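Local coordinates for putative alcohol dehydrogenase (Sinorhizobium meliloti, PDB 4J6F), which probably oxidises alcohols with a nicotinamide cofactor, as a member of the medium-chain dehydrogenase/reductase family with a GroES-like domain and a Rossmann-type domain, at residues Thr33-Leu38 against Tyr162-Ala167; Glu63-Val68 against His117-Gly122; Val37-His42 against Leu104-Ile109. All coordinates share one frame; numbering follows the deposited sequence.

Interaction 1: residues Thr33-Leu38 against Tyr162-Ala167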
ATOM      1  N   THR A  33      23.732 -35.340 -23.976  1.00 42.73           N
ATOM      2  CA  THR A  33      22.803 -35.454 -22.854  1.00 40.51           C
ATOM      3  C   THR A  33      23.484 -35.027 -21.548  1.00 40.87           C
ATOM      4  O   THR A  33      24.715 -34.995 -21.453  1.00 41.12           O
ATOM      5  CB  THR A  33      22.190 -36.873 -22.725  1.00 38.97           C
ATOM      6  OG1 THR A  33      23.218 -37.828 -22.442  1.00 37.89           O
ATOM      7  CG2 THR A  33      21.451 -37.276 -24.001  1.00 38.69           C
HETATM    8  N   MSE A  34      22.678 -34.693 -20.545  1.00 41.45           N
HETATM    9  CA  MSE A  34      23.206 -34.208 -19.269  1.00 41.28           C
HETATM   10  C   MSE A  34      22.384 -34.681 -18.093  1.00 39.81           C
HETATM   11  O   MSE A  34      21.297 -35.265 -18.243  1.00 38.20           O
HETATM   12  CB  MSE A  34      23.235 -32.680 -19.274  1.00 42.58           C
HETATM   13  CG  MSE A  34      21.839 -32.120 -19.546  1.00 46.52           C
HETATM   14 SE   MSE A  34      21.764 -30.190 -19.162  1.00 49.31          SE
HETATM   15  CE  MSE A  34      19.913 -29.744 -19.670  1.00 46.37           C
ATOM     16  N   THR A  35      22.927 -34.414 -16.910  1.00 38.41           N
ATOM     17  CA  THR A  35      22.273 -34.672 -15.644  1.00 38.21           C
ATOM     18  C   THR A  35      21.496 -33.428 -15.228  1.00 37.79           C
ATOM     19  O   THR A  35      21.969 -32.301 -15.415  1.00 39.14           O
ATOM     20  CB  THR A  35      23.335 -35.015 -14.588  1.00 39.60           C
ATOM     21  OG1 THR A  35      23.920 -36.278 -14.914  1.00 43.10           O
ATOM     22  CG2 THR A  35      22.743 -35.106 -13.220  1.00 39.06           C
ATOM     23  N   ALA A  36      20.294 -33.625 -14.695  1.00 36.48           N
ATOM     24  CA  ALA A  36      19.472 -32.514 -14.216  1.00 35.51           C
ATOM     25  C   ALA A  36      18.426 -33.021 -13.259  1.00 36.46           C
ATOM     26  O   ALA A  36      17.997 -34.177 -13.349  1.00 37.55           O
ATOM     27  CB  ALA A  36      18.795 -31.783 -15.368  1.00 33.96           C
ATOM     28  N   VAL A  37      18.020 -32.149 -12.340  1.00 35.52           N
ATOM     29  CA  VAL A  37      16.913 -32.448 -11.452  1.00 33.34           C
ATOM     30  C   VAL A  37      15.668 -31.867 -12.091  1.00 33.07           C
ATOM     31  O   VAL A  37      15.593 -30.665 -12.330  1.00 31.77           O
ATOM     32  CB  VAL A  37      17.146 -31.896 -10.040  1.00 30.28           C
ATOM     33  CG1 VAL A  37      15.861 -31.953  -9.229  1.00 29.89           C
ATOM     34  CG2 VAL A  37      18.267 -32.671  -9.355  1.00 28.68           C
ATOM     35  N   LEU A  38      14.717 -32.750 -12.386  1.00 34.58           N
ATOM     36  CA  LEU A  38      13.490 -32.407 -13.099  1.00 35.18           C
ATOM     37  C   LEU A  38      12.297 -32.297 -12.166  1.00 37.69           C
ATOM     38  O   LEU A  38      12.058 -33.192 -11.341  1.00 39.54           O
ATOM     39  CB  LEU A  38      13.174 -33.468 -14.159  1.00 35.26           C
ATOM     40  CG  LEU A  38      14.138 -33.690 -15.335  1.00 33.90           C
ATOM     41  CD1 LEU A  38      13.621 -34.812 -16.221  1.00 32.57           C
ATOM     42  CD2 LEU A  38      14.322 -32.410 -16.146  1.00 32.71           C
ATOM     43  N   TYR A 162      19.395 -26.028 -12.123  1.00 30.08           N
ATOM     44  CA  TYR A 162      19.590 -27.330 -11.507  1.00 30.72           C
ATOM     45  C   TYR A 162      19.835 -28.384 -12.573  1.00 33.44           C
ATOM     46  O   TYR A 162      19.113 -29.358 -12.687  1.00 35.45           O
ATOM     47  CB  TYR A 162      18.392 -27.702 -10.650  1.00 29.89           C
ATOM     48  CG  TYR A 162      18.203 -26.790  -9.475  1.00 29.42           C
ATOM     49  CD1 TYR A 162      19.286 -26.217  -8.847  1.00 29.91           C
ATOM     50  CD2 TYR A 162      16.944 -26.499  -8.996  1.00 28.55           C
ATOM     51  CE1 TYR A 162      19.119 -25.376  -7.775  1.00 30.69           C
ATOM     52  CE2 TYR A 162      16.770 -25.659  -7.927  1.00 28.60           C
ATOM     53  CZ  TYR A 162      17.863 -25.103  -7.323  1.00 30.66           C
ATOM     54  OH  TYR A 162      17.695 -24.280  -6.253  1.00 31.97           O
ATOM     55  N   ALA A 163      20.907 -28.173 -13.317  1.00 32.43           N
ATOM     56  CA  ALA A 163      21.334 -28.996 -14.437  1.00 33.90           C
ATOM     57  C   ALA A 163      22.815 -28.692 -14.684  1.00 36.82           C
ATOM     58  O   ALA A 163      23.364 -27.763 -14.059  1.00 37.89           O
ATOM     59  CB  ALA A 163      20.514 -28.654 -15.661  1.00 33.46           C
ATOM     60  N   GLU A 164      23.465 -29.469 -15.563  1.00 35.96           N
ATOM     61  CA  GLU A 164      24.890 -29.251 -15.899  1.00 35.31           C
ATOM     62  C   GLU A 164      25.094 -28.122 -16.922  1.00 34.61           C
ATOM     63  O   GLU A 164      26.165 -27.513 -16.966  1.00 35.73           O
ATOM     64  CB  GLU A 164      25.548 -30.530 -16.402  1.00 35.71           C
ATOM     65  CG  GLU A 164      25.636 -31.625 -15.356  1.00 39.01           C
ATOM     66  CD  GLU A 164      26.181 -32.947 -15.893  1.00 42.72           C
ATOM     67  OE1 GLU A 164      25.747 -33.422 -16.972  1.00 42.56           O
ATOM     68  OE2 GLU A 164      27.046 -33.525 -15.207  1.00 45.00           O
ATOM     69  N   TYR A 165      24.065 -27.848 -17.725  1.00 31.58           N
ATOM     70  CA  TYR A 165      24.124 -26.825 -18.762  1.00 30.50           C
ATOM     71  C   TYR A 165      22.830 -26.041 -18.824  1.00 29.86           C
ATOM     72  O   TYR A 165      21.769 -26.568 -18.512  1.00 30.32           O
ATOM     73  CB  TYR A 165      24.409 -27.461 -20.125  1.00 31.78           C
ATOM     74  CG  TYR A 165      25.732 -28.168 -20.174  1.00 32.95           C
ATOM     75  CD1 TYR A 165      26.906 -27.460 -20.427  1.00 32.92           C
ATOM     76  CD2 TYR A 165      25.822 -29.540 -19.943  1.00 33.84           C
ATOM     77  CE1 TYR A 165      28.133 -28.096 -20.453  1.00 33.17           C
ATOM     78  CE2 TYR A 165      27.051 -30.184 -19.970  1.00 34.91           C
ATOM     79  CZ  TYR A 165      28.196 -29.451 -20.224  1.00 35.30           C
ATOM     80  OH  TYR A 165      29.416 -30.072 -20.261  1.00 39.35           O
HETATM   81  N   MSE A 166      22.907 -24.782 -19.229  1.00 30.22           N
HETATM   82  CA  MSE A 166      21.712 -23.954 -19.309  1.00 32.10           C
HETATM   83  C   MSE A 166      21.815 -23.020 -20.475  1.00 33.93           C
HETATM   84  O   MSE A 166      22.879 -22.422 -20.719  1.00 35.33           O
HETATM   85  CB  MSE A 166      21.572 -23.173 -18.007  1.00 32.30           C
HETATM   86  CG  MSE A 166      20.235 -22.460 -17.882  1.00 35.28           C
HETATM   87 SE   MSE A 166      20.361 -21.249 -16.335  1.00 43.01          SE
HETATM   88  CE  MSE A 166      18.925 -20.012 -16.858  1.00 40.58           C
ATOM     89  N   ALA A 167      20.711 -22.902 -21.212  1.00 33.87           N
ATOM     90  CA  ALA A 167      20.579 -21.907 -22.280  1.00 34.78           C
ATOM     91  C   ALA A 167      19.979 -20.632 -21.700  1.00 33.76           C
ATOM     92  O   ALA A 167      19.165 -20.704 -20.784  1.00 36.54           O
ATOM     93  CB  ALA A 167      19.690 -22.448 -23.387  1.00 35.18           C
TER
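Tyr162 O is approached by two donors from Thr33-Leu38: Val37 N makes a fairly straight hydrogen bond to it at 3.0 Å, and Ala36 CA adds a CA-H...O contact. Thr35 O is met in a similar way. Glu164 N bonds to Thr35 O at 3.2 Å, rather bent at 139°, while Ala163 CA supplies a second CA-H...O contact. These interactions bracket a single beta bridge between Ala36 and Ala163, whose CB atoms pack 3.6 Å apart. The chains run nearly antiparallel here, but the backbone pairing stops at this one bridge, and a side chain takes the next N-H: Thr35 N points at Glu164 OE1, 3.0 Å away and almost straight (173°), reaching the oxygen from above the carboxylate plane. The Glu164 chain, extended beyond CG, passes obliquely over the Thr35 side chain. Beside it, selenomethionine Met34 holds CG between its backbone N and carbonyl carbon (chi1 57°) and then runs straight out, bringing SE to 3.9 Å from Tyr165 CB. Met34 SE lies at the edge of the Tyr165 ring, 5.5 Å from the centroid, a Met-aromatic contact made in the ring plane and not over its face. On the far side of strand 33-39, Ala36 and Leu38 make backbone hydrogen bonds with Ser51 and Val49 of strand 48-51. Tyr162 OH turns elsewhere, to Asp77, and the backbone of Glu164 also bonds that of Val68 in strand 63-72, so the bridge joins the small antiparallel sheet to the larger mixed one.

Interaction 2: residues Glu63-Val68 against His117-Gly122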
ATOM      1  N   GLU A  63      21.294 -16.379 -27.867  1.00 39.59           N
ATOM      2  CA  GLU A  63      21.515 -17.089 -26.602  1.00 38.04           C
ATOM      3  C   GLU A  63      22.964 -17.552 -26.461  1.00 37.20           C
ATOM      4  O   GLU A  63      23.665 -17.750 -27.456  1.00 38.29           O
ATOM      5  CB  GLU A  63      20.621 -18.325 -26.510  1.00 41.17           C
ATOM      6  CG  GLU A  63      19.143 -18.070 -26.273  1.00 48.74           C
ATOM      7  CD  GLU A  63      18.301 -19.347 -26.350  1.00 54.69           C
ATOM      8  OE1 GLU A  63      17.079 -19.279 -26.106  1.00 54.98           O
ATOM      9  OE2 GLU A  63      18.846 -20.424 -26.667  1.00 56.47           O
ATOM     10  N   VAL A  64      23.407 -17.717 -25.218  1.00 34.84           N
ATOM     11  CA  VAL A  64      24.607 -18.490 -24.906  1.00 32.87           C
ATOM     12  C   VAL A  64      24.223 -19.817 -24.250  1.00 31.05           C
ATOM     13  O   VAL A  64      23.068 -20.002 -23.816  1.00 29.38           O
ATOM     14  CB  VAL A  64      25.564 -17.742 -23.948  1.00 31.93           C
ATOM     15  CG1 VAL A  64      26.283 -16.620 -24.668  1.00 32.73           C
ATOM     16  CG2 VAL A  64      24.824 -17.221 -22.731  1.00 30.81           C
ATOM     17  N   LEU A  65      25.193 -20.729 -24.182  1.00 31.46           N
ATOM     18  CA  LEU A  65      25.060 -21.951 -23.388  1.00 31.84           C
ATOM     19  C   LEU A  65      26.134 -21.994 -22.324  1.00 33.52           C
ATOM     20  O   LEU A  65      27.316 -21.928 -22.648  1.00 35.62           O
ATOM     21  CB  LEU A  65      25.183 -23.178 -24.274  1.00 31.35           C
ATOM     22  CG  LEU A  65      25.124 -24.529 -23.574  1.00 30.78           C
ATOM     23  CD1 LEU A  65      23.675 -24.908 -23.326  1.00 30.44           C
ATOM     24  CD2 LEU A  65      25.826 -25.584 -24.422  1.00 31.21           C
ATOM     25  N   ILE A  66      25.743 -22.093 -21.055  1.00 33.05           N
ATOM     26  CA  ILE A  66      26.749 -22.127 -19.980  1.00 31.82           C
ATOM     27  C   ILE A  66      26.872 -23.495 -19.336  1.00 30.81           C
ATOM     28  O   ILE A  66      25.912 -24.260 -19.295  1.00 31.42           O
ATOM     29  CB  ILE A  66      26.501 -21.080 -18.873  1.00 30.34           C
ATOM     30  CG1 ILE A  66      25.155 -21.314 -18.183  1.00 30.01           C
ATOM     31  CG2 ILE A  66      26.596 -19.669 -19.429  1.00 29.63           C
ATOM     32  CD1 ILE A  66      24.922 -20.379 -17.014  1.00 29.85           C
ATOM     33  N   LYS A  67      28.063 -23.793 -18.842  1.00 29.95           N
ATOM     34  CA  LYS A  67      28.263 -24.960 -18.013  1.00 30.06           C
ATOM     35  C   LYS A  67      28.081 -24.525 -16.554  1.00 30.46           C
ATOM     36  O   LYS A  67      28.909 -23.774 -16.009  1.00 31.85           O
ATOM     37  CB  LYS A  67      29.644 -25.567 -18.257  1.00 31.26           C
ATOM     38  CG  LYS A  67      30.020 -26.590 -17.211  1.00 34.71           C
ATOM     39  CD  LYS A  67      30.812 -27.763 -17.756  1.00 38.84           C
ATOM     40  CE  LYS A  67      30.781 -28.897 -16.745  1.00 41.27           C
ATOM     41  NZ  LYS A  67      32.069 -29.626 -16.795  1.00 44.76           N
ATOM     42  N   VAL A  68      26.990 -24.979 -15.933  1.00 28.34           N
ATOM     43  CA  VAL A  68      26.631 -24.523 -14.588  1.00 27.41           C
ATOM     44  C   VAL A  68      27.643 -24.980 -13.561  1.00 28.04           C
ATOM     45  O   VAL A  68      27.999 -26.145 -13.512  1.00 28.92           O
ATOM     46  CB  VAL A  68      25.252 -25.026 -14.133  1.00 26.99           C
ATOM     47  CG1 VAL A  68      24.783 -24.232 -12.923  1.00 25.44           C
ATOM     48  CG2 VAL A  68      24.237 -24.929 -15.261  1.00 27.66           C
ATOM     49  N   HIS A 117      30.016 -21.022 -16.887  1.00 37.03           N
ATOM     50  CA  HIS A 117      30.987 -20.649 -17.926  1.00 37.29           C
ATOM     51  C   HIS A 117      30.380 -20.848 -19.318  1.00 36.35           C
ATOM     52  O   HIS A 117      29.860 -21.920 -19.630  1.00 37.42           O
ATOM     53  CB  HIS A 117      32.275 -21.455 -17.742  1.00 39.96           C
ATOM     54  CG  HIS A 117      32.965 -21.164 -16.446  1.00 48.47           C
ATOM     55  ND1 HIS A 117      34.113 -20.403 -16.365  1.00 54.50           N
ATOM     56  CD2 HIS A 117      32.633 -21.480 -15.169  1.00 51.85           C
ATOM     57  CE1 HIS A 117      34.475 -20.286 -15.097  1.00 56.97           C
ATOM     58  NE2 HIS A 117      33.590 -20.925 -14.350  1.00 54.80           N
ATOM     59  N   ILE A 118      30.407 -19.801 -20.138  1.00 33.12           N
ATOM     60  CA  ILE A 118      29.852 -19.888 -21.477  1.00 31.61           C
ATOM     61  C   ILE A 118      30.699 -20.855 -22.282  1.00 33.91           C
ATOM     62  O   ILE A 118      31.903 -20.660 -22.405  1.00 37.68           O
ATOM     63  CB  ILE A 118      29.852 -18.521 -22.180  1.00 30.27           C
ATOM     64  CG1 ILE A 118      29.056 -17.497 -21.356  1.00 28.34           C
ATOM     65  CG2 ILE A 118      29.314 -18.659 -23.603  1.00 30.38           C
ATOM     66  CD1 ILE A 118      28.826 -16.185 -22.061  1.00 28.29           C
ATOM     67  N   VAL A 119      30.080 -21.898 -22.820  1.00 32.28           N
ATOM     68  CA  VAL A 119      30.814 -22.903 -23.583  1.00 32.16           C
ATOM     69  C   VAL A 119      30.417 -22.948 -25.057  1.00 32.93           C
ATOM     70  O   VAL A 119      31.154 -23.475 -25.876  1.00 35.08           O
ATOM     71  CB  VAL A 119      30.673 -24.315 -22.968  1.00 32.21           C
ATOM     72  CG1 VAL A 119      31.369 -24.387 -21.622  1.00 32.17           C
ATOM     73  CG2 VAL A 119      29.212 -24.710 -22.821  1.00 31.90           C
ATOM     74  N   ALA A 120      29.243 -22.423 -25.384  1.00 31.75           N
ATOM     75  CA  ALA A 120      28.736 -22.419 -26.748  1.00 31.87           C
ATOM     76  C   ALA A 120      27.945 -21.141 -26.941  1.00 33.42           C
ATOM     77  O   ALA A 120      27.401 -20.592 -25.969  1.00 32.66           O
ATOM     78  CB  ALA A 120      27.839 -23.620 -26.985  1.00 30.79           C
ATOM     79  N   VAL A 121      27.871 -20.666 -28.182  1.00 34.43           N
ATOM     80  CA  VAL A 121      27.043 -19.504 -28.472  1.00 35.72           C
ATOM     81  C   VAL A 121      26.150 -19.691 -29.695  1.00 38.39           C
ATOM     82  O   VAL A 121      26.504 -20.404 -30.616  1.00 42.12           O
ATOM     83  CB  VAL A 121      27.877 -18.208 -28.602  1.00 36.57           C
ATOM     84  CG1 VAL A 121      28.824 -18.062 -27.423  1.00 36.08           C
ATOM     85  CG2 VAL A 121      28.647 -18.173 -29.911  1.00 37.92           C
ATOM     86  N   GLY A 122      24.990 -19.044 -29.693  1.00 39.23           N
ATOM     87  CA  GLY A 122      24.058 -19.106 -30.810  1.00 42.86           C
ATOM     88  C   GLY A 122      24.239 -17.985 -31.818  1.00 47.96           C
ATOM     89  O   GLY A 122      25.159 -17.170 -31.700  1.00 47.42           O
TER
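His117 opens the ladder with a hydrogen-bonded antiparallel pair to Lys67: His117 O accepts Lys67 N at 2.7 Å, and His117 N returns a bond to Lys67 O at 3.1 Å. This pairing of neighbouring strands in the GroES-like domain carries a classic beta bulge two residues further on, at Val119 and Ala120 opposite Leu65. The imidazole is tied outside the contact, His117 NE2 bonding to Asp182. Ile118 pairs with Ile66 without backbone bonds and instead works through its branches. With CG2 anti to the backbone N and CG1 beside it (chi1 -58°), Ile118 CG1 lies 3.8 Å from Ile66 CG2, while CD1 and CG2 of Ile118 both reach Val64 CG1. Val119 is the extra residue of the bulge. Its psi of -20° breaks the extended course, and Val119 N bonds Leu65 O at 2.8 Å, nearly straight at 170°. Its CG1 lies near Lys67 CB, and its CG2 meets Leu65 CD2. Ala120 also faces Leu65: Ala120 N makes a weak bond to that same carbonyl oxygen, whereas Ala120 O takes Leu65 N firmly at 2.8 Å. The methyl of Ala120 lies against both CB and CD2 of Leu65. Val121 restores the side of the sheet used by Ile118 and Val64, touching Val64 through CG1. At the end, Gly122 N donates to Glu63 O at 2.9 Å.

Interaction 3: residues Val37-His42 against Leu104-Ile109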
ATOM      1  N   VAL A  37      18.020 -32.149 -12.340  1.00 35.52           N
ATOM      2  CA  VAL A  37      16.913 -32.448 -11.452  1.00 33.34           C
ATOM      3  C   VAL A  37      15.668 -31.867 -12.091  1.00 33.07           C
ATOM      4  O   VAL A  37      15.593 -30.665 -12.330  1.00 31.77           O
ATOM      5  CB  VAL A  37      17.146 -31.896 -10.040  1.00 30.28           C
ATOM      6  CG1 VAL A  37      15.861 -31.953  -9.229  1.00 29.89           C
ATOM      7  CG2 VAL A  37      18.267 -32.671  -9.355  1.00 28.68           C
ATOM      8  N   LEU A  38      14.717 -32.750 -12.386  1.00 34.58           N
ATOM      9  CA  LEU A  38      13.490 -32.407 -13.099  1.00 35.18           C
ATOM     10  C   LEU A  38      12.297 -32.297 -12.166  1.00 37.69           C
ATOM     11  O   LEU A  38      12.058 -33.192 -11.341  1.00 39.54           O
ATOM     12  CB  LEU A  38      13.174 -33.468 -14.159  1.00 35.26           C
ATOM     13  CG  LEU A  38      14.138 -33.690 -15.335  1.00 33.90           C
ATOM     14  CD1 LEU A  38      13.621 -34.812 -16.221  1.00 32.57           C
ATOM     15  CD2 LEU A  38      14.322 -32.410 -16.146  1.00 32.71           C
ATOM     16  N   LEU A  39      11.553 -31.200 -12.303  1.00 36.42           N
ATOM     17  CA  LEU A  39      10.247 -31.065 -11.681  1.00 35.31           C
ATOM     18  C   LEU A  39       9.189 -31.605 -12.645  1.00 37.34           C
ATOM     19  O   LEU A  39       9.068 -31.121 -13.765  1.00 37.95           O
ATOM     20  CB  LEU A  39       9.973 -29.608 -11.353  1.00 34.06           C
ATOM     21  CG  LEU A  39       8.584 -29.296 -10.806  1.00 33.98           C
ATOM     22  CD1 LEU A  39       8.459 -29.843  -9.398  1.00 34.92           C
ATOM     23  CD2 LEU A  39       8.332 -27.796 -10.815  1.00 32.43           C
ATOM     24  N   THR A  40       8.420 -32.595 -12.193  1.00 38.89           N
ATOM     25  CA  THR A  40       7.558 -33.395 -13.073  1.00 38.22           C
ATOM     26  C   THR A  40       6.060 -33.154 -12.882  1.00 39.36           C
ATOM     27  O   THR A  40       5.241 -33.724 -13.598  1.00 44.09           O
ATOM     28  CB  THR A  40       7.844 -34.899 -12.897  1.00 37.53           C
ATOM     29  OG1 THR A  40       7.477 -35.302 -11.574  1.00 38.57           O
ATOM     30  CG2 THR A  40       9.319 -35.197 -13.106  1.00 36.19           C
ATOM     31  N   GLY A  41       5.709 -32.308 -11.923  1.00 36.50           N
ATOM     32  CA  GLY A  41       4.322 -31.958 -11.647  1.00 36.43           C
ATOM     33  C   GLY A  41       4.330 -31.377 -10.253  1.00 38.66           C
ATOM     34  O   GLY A  41       5.378 -31.398  -9.593  1.00 40.09           O
ATOM     35  N   HIS A  42       3.189 -30.853  -9.795  1.00 37.74           N
ATOM     36  CA  HIS A  42       3.085 -30.322  -8.427  1.00 35.64           C
ATOM     37  C   HIS A  42       2.977 -31.440  -7.375  1.00 36.37           C
ATOM     38  O   HIS A  42       2.501 -32.545  -7.670  1.00 37.21           O
ATOM     39  CB  HIS A  42       1.922 -29.343  -8.286  1.00 34.95           C
ATOM     40  CG  HIS A  42       2.058 -28.116  -9.133  1.00 36.78           C
ATOM     41  ND1 HIS A  42       2.971 -27.118  -8.861  1.00 36.88           N
ATOM     42  CD2 HIS A  42       1.383 -27.717 -10.238  1.00 37.33           C
ATOM     43  CE1 HIS A  42       2.860 -26.164  -9.772  1.00 35.43           C
ATOM     44  NE2 HIS A  42       1.903 -26.504 -10.616  1.00 36.31           N
ATOM     45  N   LEU A 104       4.717 -22.363 -16.993  1.00 36.10           N
ATOM     46  CA  LEU A 104       5.273 -23.577 -16.419  1.00 37.08           C
ATOM     47  C   LEU A 104       4.814 -24.816 -17.204  1.00 39.03           C
ATOM     48  O   LEU A 104       3.618 -25.075 -17.330  1.00 39.54           O
ATOM     49  CB  LEU A 104       4.885 -23.692 -14.944  1.00 35.64           C
ATOM     50  CG  LEU A 104       5.496 -24.879 -14.191  1.00 36.59           C
ATOM     51  CD1 LEU A 104       7.017 -24.868 -14.264  1.00 36.59           C
ATOM     52  CD2 LEU A 104       5.043 -24.907 -12.740  1.00 35.50           C
ATOM     53  N   THR A 105       5.772 -25.560 -17.748  1.00 38.82           N
ATOM     54  CA  THR A 105       5.484 -26.846 -18.388  1.00 39.00           C
ATOM     55  C   THR A 105       6.378 -27.966 -17.813  1.00 37.62           C
ATOM     56  O   THR A 105       7.549 -27.742 -17.496  1.00 36.43           O
ATOM     57  CB  THR A 105       5.646 -26.781 -19.927  1.00 40.16           C
ATOM     58  OG1 THR A 105       7.015 -26.527 -20.258  1.00 42.03           O
ATOM     59  CG2 THR A 105       4.775 -25.696 -20.537  1.00 38.46           C
ATOM     60  N   PHE A 106       5.830 -29.172 -17.686  1.00 37.78           N
ATOM     61  CA  PHE A 106       6.571 -30.283 -17.088  1.00 35.79           C
ATOM     62  C   PHE A 106       7.132 -31.223 -18.129  1.00 36.29           C
ATOM     63  O   PHE A 106       6.464 -31.503 -19.108  1.00 37.91           O
ATOM     64  CB  PHE A 106       5.703 -31.028 -16.084  1.00 34.53           C
ATOM     65  CG  PHE A 106       5.163 -30.141 -15.000  1.00 32.47           C
ATOM     66  CD1 PHE A 106       6.017 -29.587 -14.046  1.00 31.07           C
ATOM     67  CD2 PHE A 106       3.805 -29.832 -14.945  1.00 32.15           C
ATOM     68  CE1 PHE A 106       5.524 -28.757 -13.045  1.00 30.54           C
ATOM     69  CE2 PHE A 106       3.306 -29.000 -13.947  1.00 31.26           C
ATOM     70  CZ  PHE A 106       4.168 -28.464 -12.992  1.00 30.23           C
ATOM     71  N   PRO A 107       8.374 -31.707 -17.931  1.00 36.51           N
ATOM     72  CA  PRO A 107       9.280 -31.444 -16.803  1.00 35.06           C
ATOM     73  C   PRO A 107       9.958 -30.080 -16.888  1.00 32.34           C
ATOM     74  O   PRO A 107      10.128 -29.555 -17.976  1.00 31.55           O
ATOM     75  CB  PRO A 107      10.324 -32.554 -16.935  1.00 34.36           C
ATOM     76  CG  PRO A 107      10.383 -32.811 -18.391  1.00 34.42           C
ATOM     77  CD  PRO A 107       8.987 -32.621 -18.913  1.00 35.90           C
ATOM     78  N   ARG A 108      10.337 -29.524 -15.745  1.00 32.12           N
ATOM     79  CA  ARG A 108      11.013 -28.225 -15.697  1.00 32.66           C
ATOM     80  C   ARG A 108      12.245 -28.316 -14.822  1.00 31.04           C
ATOM     81  O   ARG A 108      12.184 -28.832 -13.715  1.00 31.73           O
ATOM     82  CB  ARG A 108      10.066 -27.129 -15.166  1.00 32.00           C
ATOM     83  CG  ARG A 108      10.748 -25.882 -14.603  1.00 30.57           C
ATOM     84  CD  ARG A 108      11.273 -24.918 -15.671  1.00 29.77           C
ATOM     85  NE  ARG A 108      10.189 -24.357 -16.471  1.00 29.15           N
ATOM     86  CZ  ARG A 108       9.937 -24.681 -17.738  1.00 28.23           C
ATOM     87  NH1 ARG A 108       8.913 -24.123 -18.374  1.00 27.77           N
ATOM     88  NH2 ARG A 108      10.715 -25.549 -18.371  1.00 27.59           N
ATOM     89  N   ILE A 109      13.364 -27.827 -15.329  1.00 29.25           N
ATOM     90  CA  ILE A 109      14.526 -27.654 -14.488  1.00 29.36           C
ATOM     91  C   ILE A 109      14.373 -26.316 -13.770  1.00 29.16           C
ATOM     92  O   ILE A 109      14.324 -25.261 -14.412  1.00 29.29           O
ATOM     93  CB  ILE A 109      15.833 -27.638 -15.311  1.00 28.82           C
ATOM     94  CG1 ILE A 109      16.012 -28.967 -16.043  1.00 27.73           C
ATOM     95  CG2 ILE A 109      17.030 -27.332 -14.402  1.00 28.73           C
ATOM     96  CD1 ILE A 109      16.945 -28.908 -17.231  1.00 27.27           C
TER
HETATM   97  O   HOH W   1      14.273 -28.842 -10.929  1.00 41.85           O
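Phe106 stands with an edge turned to the face of the His42 ring, the two planes at 86° and the centroids 5.4 Å apart: a T-shaped pair. The leading atom is Phe106 CZ, over the rim of the imidazole rather than its middle. Gly41 CA lies over one face of the Phe106 ring, 3.6 Å from its centroid and only 6° off its normal, a CH-pi contact. At the ring's edge, in its plane, Leu39 CD2 approaches Phe106 CE1 at 3.7 Å; Leu39 CG, anti to the backbone N (chi1 175°), carries the branch there. Leu104 CD2 meets His42 CE1 from the opposing direction, while His42 ND1 is held by Arg81 O of helix 75-82. Next to this aromatic cluster, toward Leu38 and Ile109, is a single antiparallel bridge, the hydrogen-bonded pair Leu39 and Arg108, that fastens the loop before strand 113-121 to the end of strand 33-39. Leu39 N reaches Arg108 O at 2.8 Å, and Arg108 N bonds back to Leu39 O. Arg108 NH2 makes a salt bridge with Asp159, and its NE a hydrogen bond to His156 O. Pro107, behind a cis peptide bond, lies alongside Leu38, both pointing the same way, and Leu38 CD2 crosses to Ile109 CG1 at 3.8 Å. A water donates to Val37 O at 2.7 Å and, weakly, to Arg108 O.

How the interactions relate
Interactions 1 and 3 share Val37 and Leu38 on strand 33-39, and their centres lie 12 Å apart. Ile109 fills the join: its CD1 is 3.9 Å from each of Ala36 CB, Ala163 CB and Met34 CE. Interactions 1 and 2, with centres 13 Å apart, meet through neighbouring strands 165-169 and 63-72, where Val68 N and Glu164 O, and likewise Ile66 N and Met166 O, are 2.9 Å apart, probable hydrogen bonds. Interactions 2 and 3 do not touch, and their centres are 22 Å apart, which places interaction 1 between them. Through it strand 33-39, whose far end carries interaction 3, is tied to the larger sheet that holds interaction 2.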